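Local atomic coordinates of UPF0678 fatty acid-binding protein-like protein ERS007657_00996 (Mycobacterium tuberculosis, PDB entry 6R3W), a protein that binds heme b in a beta-barrel, is a ferric nitrobindin, and probably detoxifies peroxynitrite by isomerising it to nitrate. Residues Asp4-Pro7 and Ala8-Ala11; Leu71-Cys74 and Arg75-Cys78. All coordinates share one frame; numbering follows the deposited sequence.

Contact 1 of 2, residues Asp4-Pro7 and Ala8-Ala11; sequences DLAP and ALQA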
loop_
_atom_site.group_PDB
_atom_site.type_symbol
_atom_site.label_atom_id
_atom_site.label_comp_id
_atom_site.label_asym_id
_atom_site.label_seq_id
_atom_site.Cartn_x
_atom_site.Cartn_y
_atom_site.Cartn_z
ATOM N N ASP A 4 18.245 9.906 13.234
ATOM C CA ASP A 4 17.577 11.140 12.775
ATOM C C ASP A 4 16.749 10.821 11.528
ATOM O O ASP A 4 17.184 9.989 10.716
ATOM C CB ASP A 4 18.590 12.248 12.472
ATOM C CG ASP A 4 19.422 12.685 13.667
ATOM O OD1 ASP A 4 20.265 13.584 13.488
ATOM O OD2 ASP A 4 19.244 12.102 14.748
ATOM N N LEU A 5 15.641 11.515 11.350
ATOM C CA LEU A 5 14.810 11.404 10.134
ATOM C C LEU A 5 15.518 12.124 8.993
ATOM O O LEU A 5 15.856 13.309 9.147
ATOM C CB LEU A 5 13.435 12.024 10.380
ATOM C CG LEU A 5 12.391 11.716 9.309
ATOM C CD1 LEU A 5 12.072 10.223 9.272
ATOM C CD2 LEU A 5 11.125 12.517 9.549
ATOM N N ALA A 6 15.588 11.487 7.831
ATOM C CA ALA A 6 16.142 12.147 6.636
ATOM C C ALA A 6 15.258 13.341 6.284
ATOM O O ALA A 6 14.030 13.246 6.327
ATOM C CB ALA A 6 16.242 11.169 5.509
ATOM N N PRO A 7 15.831 14.488 5.890
ATOM C CA PRO A 7 15.014 15.633 5.485
ATOM C C PRO A 7 13.917 15.298 4.472
ATOM O O PRO A 7 12.836 15.852 4.572
ATOM C CB PRO A 7 16.076 16.583 4.902
ATOM C CG PRO A 7 17.274 16.332 5.795
ATOM C CD PRO A 7 17.267 14.825 6.012
ATOM N N ALA A 8 14.200 14.453 3.501
ATOM C CA ALA A 8 13.231 14.173 2.423
ATOM C C ALA A 8 11.929 13.640 3.016
ATOM O O ALA A 8 10.917 13.712 2.323
ATOM C CB ALA A 8 13.807 13.217 1.432
ATOM N N LEU A 9 12.006 12.933 4.146
ATOM C CA LEU A 9 10.816 12.236 4.720
ATOM C C LEU A 9 9.945 13.159 5.591
ATOM O O LEU A 9 8.966 12.657 6.142
ATOM C CB LEU A 9 11.287 11.044 5.542
ATOM C CG LEU A 9 12.008 9.953 4.774
ATOM C CD1 LEU A 9 12.279 8.778 5.667
ATOM C CD2 LEU A 9 11.230 9.512 3.565
ATOM N N GLN A 10 10.325 14.410 5.814
ATOM C CA GLN A 10 9.627 15.281 6.808
ATOM C C GLN A 10 8.098 15.234 6.599
ATOM O O GLN A 10 7.366 15.083 7.599
ATOM C CB GLN A 10 10.178 16.707 6.708
ATOM C CG GLN A 10 9.558 17.697 7.686
ATOM C CD GLN A 10 9.819 17.384 9.142
ATOM O OE1 GLN A 10 10.855 16.801 9.520
ATOM N NE2 GLN A 10 8.944 17.892 9.999
ATOM N N ALA A 11 7.630 15.434 5.390
ATOM C CA ALA A 11 6.174 15.514 5.134
ATOM C C ALA A 11 5.490 14.206 5.554
ATOM O O ALA A 11 4.290 14.236 5.845
ATOM C CB ALA A 11 5.908 15.812 3.680
HETATM O O HOH W 1 12.900 15.322 8.144
#
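Two backbone hydrogen bonds, each spanning three residues, wind the chain into a 3-10 turn here: L9 N donates to A6 O at 3.0 Å, and Q10 N to P7 O at 3.2 Å. The second is the straighter, with 168° at its hydrogen. On the side chains, L5 lies beside the turn. With CG anti to its own nitrogen (chi1 -168°), it sends CD1 against L9, meeting L9 CD1 at 3.9 Å and L9 CB at the same separation, while CD2 passes alongside the L9 carbonyl toward the CA of Q10. A6 adds a loose touch, its CB lying to one side of L9 CG. The arrangement is the 3-10 winding that starts at P7 and runs on past A11, ahead of strand 17-25, the first of the nitrobindin barrel, a member of the calycin clan, and it lies away from the heme cleft. L9 is buried and packs on V73 of strand 63-73, whereas L5 turns to S13, L16 and H43. At the exposed Q10, the bend at chi2 (64°) turns OE1 toward the L5 side, near L5 CD2, where a water can link it to A6 O. This water donates to Q10 OE1 at 2.9 Å and to A6 O at 3.0 Å, giving that backbone oxygen a second donor besides L9 N.

Contact 2 of 2, residues Leu71-Cys74 and Arg75-Cys78; sequences LRVC and RPGC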
loop_
_atom_site.group_PDB
_atom_site.type_symbol
_atom_site.label_atom_id
_atom_site.label_comp_id
_atom_site.label_asym_id
_atom_site.label_seq_id
_atom_site.Cartn_x
_atom_site.Cartn_y
_atom_site.Cartn_z
ATOM N N LEU A 71 8.984 2.695 0.888
ATOM C CA LEU A 71 8.407 3.911 0.297
ATOM C C LEU A 71 9.520 4.950 0.217
ATOM O O LEU A 71 9.903 5.504 1.242
ATOM C CB LEU A 71 7.220 4.369 1.141
ATOM C CG LEU A 71 6.427 5.554 0.581
ATOM C CD1 LEU A 71 5.892 5.287 -0.812
ATOM C CD2 LEU A 71 5.292 5.916 1.508
ATOM N N ARG A 72 10.049 5.148 -0.973
ATOM C CA ARG A 72 11.148 6.093 -1.247
ATOM C C ARG A 72 10.550 7.460 -1.561
ATOM O O ARG A 72 9.553 7.538 -2.299
ATOM C CB ARG A 72 11.966 5.619 -2.454
ATOM C CG ARG A 72 12.752 4.349 -2.207
ATOM C CD ARG A 72 13.105 3.566 -3.467
ATOM N NE ARG A 72 13.610 4.391 -4.554
ATOM C CZ ARG A 72 14.878 4.746 -4.747
ATOM N NH1 ARG A 72 15.825 4.438 -3.860
ATOM N NH2 ARG A 72 15.178 5.463 -5.806
ATOM N N VAL A 73 11.212 8.512 -1.124
ATOM C CA VAL A 73 10.901 9.869 -1.610
ATOM C C VAL A 73 11.913 10.224 -2.704
ATOM O O VAL A 73 13.115 10.254 -2.428
ATOM C CB VAL A 73 10.862 10.879 -0.452
ATOM C CG1 VAL A 73 10.801 12.305 -0.966
ATOM C CG2 VAL A 73 9.693 10.595 0.465
ATOM N N CYS A 74 11.408 10.421 -3.925
ATOM C CA CYS A 74 12.210 10.708 -5.143
ATOM C C CYS A 74 12.269 12.235 -5.317
ATOM O O CYS A 74 11.781 12.765 -6.342
ATOM C CB CYS A 74 11.679 9.938 -6.381
ATOM S SG CYS A 74 9.873 9.645 -6.401
ATOM N N ARG A 75 12.845 12.905 -4.316
ATOM C CA ARG A 75 12.748 14.362 -4.031
ATOM C C ARG A 75 11.390 14.648 -3.426
ATOM O O ARG A 75 10.381 14.040 -3.813
ATOM C CB ARG A 75 12.989 15.238 -5.261
ATOM C CG ARG A 75 14.339 15.000 -5.917
ATOM C CD ARG A 75 14.581 15.837 -7.155
ATOM N NE ARG A 75 15.858 15.474 -7.776
ATOM C CZ ARG A 75 16.584 16.279 -8.543
ATOM N NH1 ARG A 75 16.146 17.488 -8.836
ATOM N NH2 ARG A 75 17.718 15.843 -9.066
ATOM N N PRO A 76 11.320 15.565 -2.439
ATOM C CA PRO A 76 10.050 15.891 -1.809
ATOM C C PRO A 76 8.915 16.071 -2.823
ATOM O O PRO A 76 9.069 16.802 -3.817
ATOM C CB PRO A 76 10.389 17.180 -1.062
ATOM C CG PRO A 76 11.820 16.936 -0.620
ATOM C CD PRO A 76 12.458 16.229 -1.794
ATOM N N GLY A 77 7.805 15.393 -2.561
ATOM C CA GLY A 77 6.585 15.462 -3.397
ATOM C C GLY A 77 6.409 14.231 -4.281
ATOM O O GLY A 77 5.298 14.036 -4.810
ATOM N N CYS A 78 7.466 13.460 -4.459
ATOM C CA CYS A 78 7.545 12.281 -5.354
ATOM C C CYS A 78 7.725 11.029 -4.503
ATOM O O CYS A 78 8.554 11.059 -3.565
ATOM C CB CYS A 78 8.724 12.472 -6.303
ATOM S SG CYS A 78 9.014 11.139 -7.493
#
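C74 and C78 are joined by a disulfide, SG to SG 2.0 Å, whose torsion of -87° is close to the 90° magnitude preferred by such bonds. The two half-cystines reach it differently: C78 holds SG anti to its nitrogen, while C74 has chi1 at 32°, away from a staggered position. Beside the covalent link the backbone joins the same two residues a second time, as C74 N donates to C78 O at 2.9 Å. That oxygen also receives a CA-H contact from V73, at 3.3 Å from its CA, so two groups of neighbouring residues converge on one acceptor. Between the two cysteines the loop is shaped by a type II turn from R75 to C78, closed by C78 N to R75 O at 3.0 Å; G77 takes the positive phi (104°) of its third position. A weak bond runs from R75 N to V73 O. V73 lies along one face of the loop, its CG1 3.4 Å from R75 O and 3.6 Å from P76 N, with A8, L9 and L12 as its outer neighbours. Further out, the guanidinium of R72 forms a salt bridge through NE with E80 on strand 78-85, and G77 N is hydrogen-bonded to the hydroxyl of Y97. The whole is a disulfide-bridged beta hairpin connection, linking antiparallel neighbours 63-73 and 78-85 of the barrel.

In the fold
Contact 1 precedes contact 2 along the chain, and their centres lie about 10 Å apart, both displaced in the same general direction from the middle of the protein. Residues 4-11, a loop passing into a 3-10 turn, come before strand 17-25; residues 71-78 form the connection between strands 63-73 and 78-85 of the ten-stranded antiparallel barrel. They meet at V73: its CG1 lies 3.6 Å from A8 O, and its CG2 equally far from L9 CD2. Y97 on strand 89-100 is a further shared neighbour, touched by A11 and hydrogen-bonded to G77. The N-terminal segment is thus packed against a hairpin end, away from the annotated heme-binding residues.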